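Local coordinates for soluble lytic murein transglycosylase (Pseudomonas aeruginosa, PDB 5OHU), which probably cleaves the glycan strands of peptidoglycan as a lytic transglycosylase, turning over the bacterial cell wall both exolytically and endolytically, at residues 304-317 / 329-343. Residues are numbered along the deposited sequence; the frame is centred on the assembly and turned at random. Where two conformers were deposited one is given.
Sequences LRDNTVTEWRTRLL and LTRKLPQDLAATSRW
The CA atoms of Thr314 and Leu329 lie 6.9 Å apart and those of Asn307 and Leu337 7.5 Å; helix 307-319 packs against the end of helix 323-330, the turn after it, helix 335-338 and the start of helix 341-354. Leu329 is a knob in a hole formed by Thr310, Arg313, Thr314 and Leu317; with its CG anti to the backbone N (chi1 -173°), it brings CD2 to 3.2 Å from Thr314 OG1, while CD1 meets Leu304 CD1. The Thr314 hydroxyl donates to Thr310 O in its own helix. Thr310 CG2 presses tightly on Leu333 CD2 at 3.5 Å. Near the helix start, Asn307 ND2 donates to Asp336 OD2 (2.8 Å) from above the carboxylate plane, and Asn307 OD1 lies against Pro334 CG. One turn along the same flank, past Leu337, Glu311 OE2 takes two bonds: Trp343 NE1 donates to its anti lone pair at 2.6 Å, with OE2 nearly in the indole plane, and Arg342 NH1 comes on the syn side at 3.0 Å in a bent (131°) salt bridge. Arg315 NH2 lies over a face of the Arg342 guanidinium and forms a salt bridge with Glu600, so the arginines probably share the carboxylates' charge. Thr314 CG2 packs obliquely on the Trp343 ring. This joins successive helices of a largely alpha-helical region; helices 271-287 and 293-300 flank helix 307-319 through Trp312 and Arg313, and Trp343 meets Trp346.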
loop_
_atom_site.group_PDB
_atom_site.type_symbol
_atom_site.label_atom_id
_atom_site.label_comp_id
_atom_site.label_asym_id
_atom_site.label_seq_id
_atom_site.Cartn_x
_atom_site.Cartn_y
_atom_site.Cartn_z
ATOM N N LEU A 304 8.177 10.194 22.529
ATOM C CA LEU A 304 7.146 9.760 21.590
ATOM C C LEU A 304 7.359 10.361 20.198
ATOM O O LEU A 304 6.457 10.944 19.595
ATOM C CB LEU A 304 5.753 10.082 22.129
ATOM C CG LEU A 304 5.446 9.642 23.568
ATOM C CD1 LEU A 304 4.022 10.056 23.965
ATOM C CD2 LEU A 304 5.641 8.153 23.756
ATOM N N ARG A 305 8.563 10.191 19.678
ATOM C CA ARG A 305 8.877 10.664 18.337
ATOM C C ARG A 305 8.514 9.663 17.256
ATOM O O ARG A 305 8.319 10.056 16.104
ATOM C CB ARG A 305 10.371 10.995 18.227
ATOM C CG ARG A 305 10.833 12.042 19.203
ATOM C CD ARG A 305 9.763 13.104 19.352
ATOM N NE ARG A 305 9.854 13.817 20.637
ATOM C CZ ARG A 305 9.301 15.002 20.908
ATOM N NH1 ARG A 305 8.595 15.611 19.969
ATOM N NH2 ARG A 305 9.447 15.555 22.116
ATOM N N ASP A 306 8.439 8.388 17.596
ATOM C CA ASP A 306 8.217 7.326 16.626
ATOM C C ASP A 306 6.776 6.851 16.800
ATOM O O ASP A 306 6.444 6.175 17.786
ATOM C CB ASP A 306 9.235 6.209 16.840
ATOM C CG ASP A 306 9.204 5.177 15.760
ATOM O OD1 ASP A 306 8.105 4.807 15.308
ATOM O OD2 ASP A 306 10.289 4.706 15.375
ATOM N N ASN A 307 5.917 7.224 15.845
ATOM C CA ASN A 307 4.490 6.945 15.970
ATOM C C ASN A 307 4.213 5.449 16.016
ATOM O O ASN A 307 3.323 5.006 16.746
ATOM C CB ASN A 307 3.729 7.580 14.812
ATOM C CG ASN A 307 3.549 9.078 14.974
ATOM O OD1 ASN A 307 3.977 9.683 15.959
ATOM N ND2 ASN A 307 2.918 9.686 13.993
ATOM N N THR A 308 4.949 4.655 15.229
ATOM C CA THR A 308 4.765 3.210 15.276
ATOM C C THR A 308 5.072 2.663 16.668
ATOM O O THR A 308 4.354 1.791 17.172
ATOM C CB THR A 308 5.642 2.532 14.227
ATOM O OG1 THR A 308 5.344 3.097 12.947
ATOM C CG2 THR A 308 5.340 1.007 14.180
ATOM N N VAL A 309 6.114 3.191 17.321
ATOM C CA VAL A 309 6.453 2.716 18.659
ATOM C C VAL A 309 5.434 3.206 19.675
ATOM O O VAL A 309 5.123 2.499 20.639
ATOM C CB VAL A 309 7.885 3.150 19.050
ATOM C CG1 VAL A 309 8.183 2.779 20.500
ATOM C CG2 VAL A 309 8.918 2.530 18.106
ATOM N N THR A 310 4.915 4.416 19.493
ATOM C CA THR A 310 3.927 4.934 20.430
ATOM C C THR A 310 2.659 4.101 20.395
ATOM O O THR A 310 2.090 3.780 21.442
ATOM C CB THR A 310 3.597 6.387 20.092
ATOM O OG1 THR A 310 4.804 7.149 20.092
ATOM C CG2 THR A 310 2.652 6.964 21.108
ATOM N N GLU A 311 2.206 3.749 19.194
ATOM C CA GLU A 311 0.974 2.989 19.051
ATOM C C GLU A 311 1.138 1.571 19.585
ATOM O O GLU A 311 0.211 1.020 20.183
ATOM C CB GLU A 311 0.540 2.963 17.578
ATOM C CG GLU A 311 0.078 4.304 17.020
ATOM C CD GLU A 311 -0.726 4.176 15.719
ATOM O OE1 GLU A 311 -0.183 3.609 14.741
ATOM O OE2 GLU A 311 -1.887 4.656 15.662
ATOM N N TRP A 312 2.307 0.961 19.374
ATOM C CA TRP A 312 2.473 -0.410 19.842
ATOM C C TRP A 312 2.751 -0.454 21.328
ATOM O O TRP A 312 2.385 -1.420 21.996
ATOM C CB TRP A 312 3.545 -1.130 19.028
ATOM C CG TRP A 312 2.831 -1.795 17.959
ATOM C CD1 TRP A 312 2.679 -1.365 16.670
ATOM C CD2 TRP A 312 2.049 -2.978 18.086
ATOM N NE1 TRP A 312 1.863 -2.231 15.977
ATOM C CE2 TRP A 312 1.457 -3.225 16.828
ATOM C CE3 TRP A 312 1.787 -3.857 19.148
ATOM C CZ2 TRP A 312 0.651 -4.334 16.589
ATOM C CZ3 TRP A 312 0.962 -4.958 18.915
ATOM C CH2 TRP A 312 0.413 -5.187 17.640
ATOM N N ARG A 313 3.346 0.597 21.868
ATOM C CA ARG A 313 3.418 0.751 23.315
ATOM C C ARG A 313 2.020 0.817 23.921
ATOM O O ARG A 313 1.725 0.156 24.925
ATOM C CB ARG A 313 4.219 2.010 23.660
ATOM C CG ARG A 313 4.809 1.985 25.053
ATOM C CD ARG A 313 5.256 3.359 25.560
ATOM N NE ARG A 313 6.288 3.955 24.729
ATOM C CZ ARG A 313 6.906 5.097 25.014
ATOM N NH1 ARG A 313 7.836 5.558 24.191
ATOM N NH2 ARG A 313 6.609 5.766 26.120
ATOM N N THR A 314 1.119 1.596 23.297
ATOM C CA THR A 314 -0.251 1.691 23.813
ATOM C C THR A 314 -1.024 0.397 23.583
ATOM O O THR A 314 -1.752 -0.063 24.473
ATOM C CB THR A 314 -1.014 2.863 23.178
ATOM O OG1 THR A 314 -0.187 4.040 23.138
ATOM C CG2 THR A 314 -2.271 3.180 24.009
ATOM N N ARG A 315 -0.870 -0.210 22.401
ATOM C CA ARG A 315 -1.537 -1.477 22.119
ATOM C C ARG A 315 -1.124 -2.547 23.121
ATOM O O ARG A 315 -1.964 -3.304 23.626
ATOM C CB ARG A 315 -1.222 -1.928 20.689
ATOM C CG ARG A 315 -2.016 -1.170 19.632
ATOM C CD ARG A 315 -1.553 -1.439 18.196
ATOM N NE ARG A 315 -2.447 -0.720 17.297
ATOM C CZ ARG A 315 -2.092 -0.119 16.170
ATOM N NH1 ARG A 315 -0.834 -0.156 15.752
ATOM N NH2 ARG A 315 -3.009 0.522 15.458
ATOM N N LEU A 316 0.168 -2.607 23.434
ATOM C CA LEU A 316 0.662 -3.617 24.351
ATOM C C LEU A 316 0.077 -3.411 25.744
ATOM O O LEU A 316 -0.330 -4.374 26.399
ATOM C CB LEU A 316 2.192 -3.580 24.376
ATOM C CG LEU A 316 2.937 -4.540 25.312
ATOM C CD1 LEU A 316 2.494 -5.980 25.100
ATOM C CD2 LEU A 316 4.432 -4.441 25.092
ATOM N N LEU A 317 -0.004 -2.158 26.202
ATOM C CA LEU A 317 -0.638 -1.900 27.491
ATOM C C LEU A 317 -2.084 -2.373 27.484
ATOM O O LEU A 317 -2.569 -2.927 28.473
ATOM C CB LEU A 317 -0.550 -0.411 27.838
ATOM C CG LEU A 317 0.867 0.077 28.164
ATOM C CD1 LEU A 317 0.957 1.594 28.106
ATOM C CD2 LEU A 317 1.287 -0.457 29.553
ATOM N N LEU A 329 -1.047 7.391 28.606
ATOM C CA LEU A 329 -0.322 7.561 27.369
ATOM C C LEU A 329 -1.189 8.239 26.304
ATOM O O LEU A 329 -0.683 9.076 25.544
ATOM C CB LEU A 329 0.214 6.218 26.913
ATOM C CG LEU A 329 1.156 6.234 25.713
ATOM C CD1 LEU A 329 2.325 7.185 25.903
ATOM C CD2 LEU A 329 1.666 4.840 25.562
ATOM N N THR A 330 -2.498 7.936 26.237
ATOM C CA THR A 330 -3.287 8.611 25.200
ATOM C C THR A 330 -3.330 10.116 25.431
ATOM O O THR A 330 -3.483 10.869 24.466
ATOM C CB THR A 330 -4.733 8.094 25.092
ATOM O OG1 THR A 330 -5.454 8.362 26.300
ATOM C CG2 THR A 330 -4.771 6.575 24.817
ATOM N N ARG A 331 -3.136 10.570 26.674
ATOM C CA ARG A 331 -3.128 11.997 26.992
ATOM C C ARG A 331 -1.874 12.718 26.508
ATOM O O ARG A 331 -1.880 13.948 26.419
ATOM C CB ARG A 331 -3.265 12.192 28.500
ATOM C CG ARG A 331 -4.524 11.606 29.073
ATOM C CD ARG A 331 -5.708 12.555 28.951
ATOM N NE ARG A 331 -5.423 13.865 29.530
ATOM C CZ ARG A 331 -5.349 14.118 30.834
ATOM N NH1 ARG A 331 -5.537 13.151 31.722
ATOM N NH2 ARG A 331 -5.085 15.346 31.251
ATOM N N LYS A 332 -0.802 11.999 26.196
ATOM C CA LYS A 332 0.465 12.619 25.822
ATOM C C LYS A 332 0.775 12.484 24.333
ATOM O O LYS A 332 1.871 12.849 23.908
ATOM C CB LYS A 332 1.615 12.001 26.625
ATOM C CG LYS A 332 1.490 12.081 28.150
ATOM C CD LYS A 332 2.579 11.229 28.825
ATOM C CE LYS A 332 2.601 11.406 30.346
ATOM N NZ LYS A 332 2.127 10.212 31.119
ATOM N N LEU A 333 -0.143 11.939 23.532
ATOM C CA LEU A 333 0.149 11.634 22.131
ATOM C C LEU A 333 0.441 12.903 21.329
ATOM O O LEU A 333 -0.092 13.974 21.621
ATOM C CB LEU A 333 -1.033 10.917 21.487
ATOM C CG LEU A 333 -1.426 9.586 22.130
ATOM C CD1 LEU A 333 -2.708 9.065 21.514
ATOM C CD2 LEU A 333 -0.290 8.616 21.899
ATOM N N PRO A 334 1.283 12.801 20.314
ATOM C CA PRO A 334 1.474 13.922 19.397
ATOM C C PRO A 334 0.168 14.206 18.661
ATOM O O PRO A 334 -0.677 13.329 18.483
ATOM C CB PRO A 334 2.537 13.415 18.413
ATOM C CG PRO A 334 2.604 11.945 18.598
ATOM C CD PRO A 334 2.077 11.621 19.954
ATOM N N GLN A 335 0.056 15.435 18.155
ATOM C CA GLN A 335 -1.195 15.915 17.570
ATOM C C GLN A 335 -1.728 14.983 16.485
ATOM O O GLN A 335 -2.927 14.704 16.440
ATOM C CB GLN A 335 -0.981 17.320 17.007
ATOM C CG GLN A 335 -2.084 17.837 16.079
ATOM C CD GLN A 335 -3.393 18.110 16.803
ATOM O OE1 GLN A 335 -3.442 18.161 18.033
ATOM N NE2 GLN A 335 -4.462 18.290 16.036
ATOM N N ASP A 336 -0.864 14.524 15.583
ATOM C CA ASP A 336 -1.323 13.676 14.491
ATOM C C ASP A 336 -1.896 12.348 14.988
ATOM O O ASP A 336 -2.781 11.792 14.334
ATOM C CB ASP A 336 -0.190 13.437 13.497
ATOM C CG ASP A 336 1.029 12.802 14.140
ATOM O OD1 ASP A 336 1.209 12.961 15.361
ATOM O OD2 ASP A 336 1.821 12.159 13.422
ATOM N N LEU A 337 -1.423 11.820 16.127
ATOM C CA LEU A 337 -2.036 10.600 16.649
ATOM C C LEU A 337 -3.275 10.923 17.477
ATOM O O LEU A 337 -4.292 10.226 17.381
ATOM C CB LEU A 337 -1.040 9.806 17.491
ATOM C CG LEU A 337 0.056 9.022 16.773
ATOM C CD1 LEU A 337 0.753 8.166 17.795
ATOM C CD2 LEU A 337 -0.484 8.132 15.673
ATOM N N ALA A 338 -3.207 11.987 18.279
ATOM C CA ALA A 338 -4.343 12.391 19.096
ATOM C C ALA A 338 -5.573 12.724 18.250
ATOM O O ALA A 338 -6.704 12.564 18.720
ATOM C CB ALA A 338 -3.959 13.595 19.959
ATOM N N ALA A 339 -5.380 13.204 17.017
ATOM C CA ALA A 339 -6.517 13.598 16.189
ATOM C C ALA A 339 -7.264 12.411 15.593
ATOM O O ALA A 339 -8.390 12.583 15.129
ATOM C CB ALA A 339 -6.070 14.514 15.046
ATOM N N THR A 340 -6.679 11.223 15.574
ATOM C CA THR A 340 -7.333 10.111 14.899
ATOM C C THR A 340 -8.506 9.573 15.706
ATOM O O THR A 340 -8.530 9.615 16.942
ATOM C CB THR A 340 -6.348 8.985 14.659
ATOM O OG1 THR A 340 -5.991 8.419 15.927
ATOM C CG2 THR A 340 -5.104 9.540 13.944
ATOM N N SER A 341 -9.479 9.029 14.984
ATOM C CA SER A 341 -10.596 8.375 15.648
ATOM C C SER A 341 -10.128 7.197 16.490
ATOM O O SER A 341 -10.728 6.907 17.525
ATOM C CB SER A 341 -11.613 7.913 14.611
ATOM O OG SER A 341 -10.957 7.181 13.589
ATOM N N ARG A 342 -9.053 6.522 16.069
ATOM C CA ARG A 342 -8.492 5.412 16.832
ATOM C C ARG A 342 -8.128 5.828 18.257
ATOM O O ARG A 342 -8.590 5.224 19.238
ATOM C CB ARG A 342 -7.263 4.853 16.107
ATOM C CG ARG A 342 -6.523 3.818 16.939
ATOM C CD ARG A 342 -5.281 3.334 16.250
ATOM N NE ARG A 342 -5.607 2.667 14.994
ATOM C CZ ARG A 342 -5.003 2.951 13.847
ATOM N NH1 ARG A 342 -4.064 3.894 13.821
ATOM N NH2 ARG A 342 -5.342 2.303 12.746
ATOM N N TRP A 343 -7.294 6.846 18.402
ATOM C CA TRP A 343 -6.837 7.138 19.754
ATOM C C TRP A 343 -7.817 7.997 20.529
ATOM O O TRP A 343 -7.777 7.981 21.767
ATOM C CB TRP A 343 -5.434 7.756 19.727
ATOM C CG TRP A 343 -4.509 6.755 19.147
ATOM C CD1 TRP A 343 -3.823 6.828 17.949
ATOM C CD2 TRP A 343 -4.257 5.455 19.673
ATOM N NE1 TRP A 343 -3.145 5.656 17.732
ATOM C CE2 TRP A 343 -3.389 4.801 18.776
ATOM C CE3 TRP A 343 -4.663 4.786 20.834
ATOM C CZ2 TRP A 343 -2.923 3.510 19.003
ATOM C CZ3 TRP A 343 -4.211 3.507 21.050
ATOM C CH2 TRP A 343 -3.349 2.879 20.140
#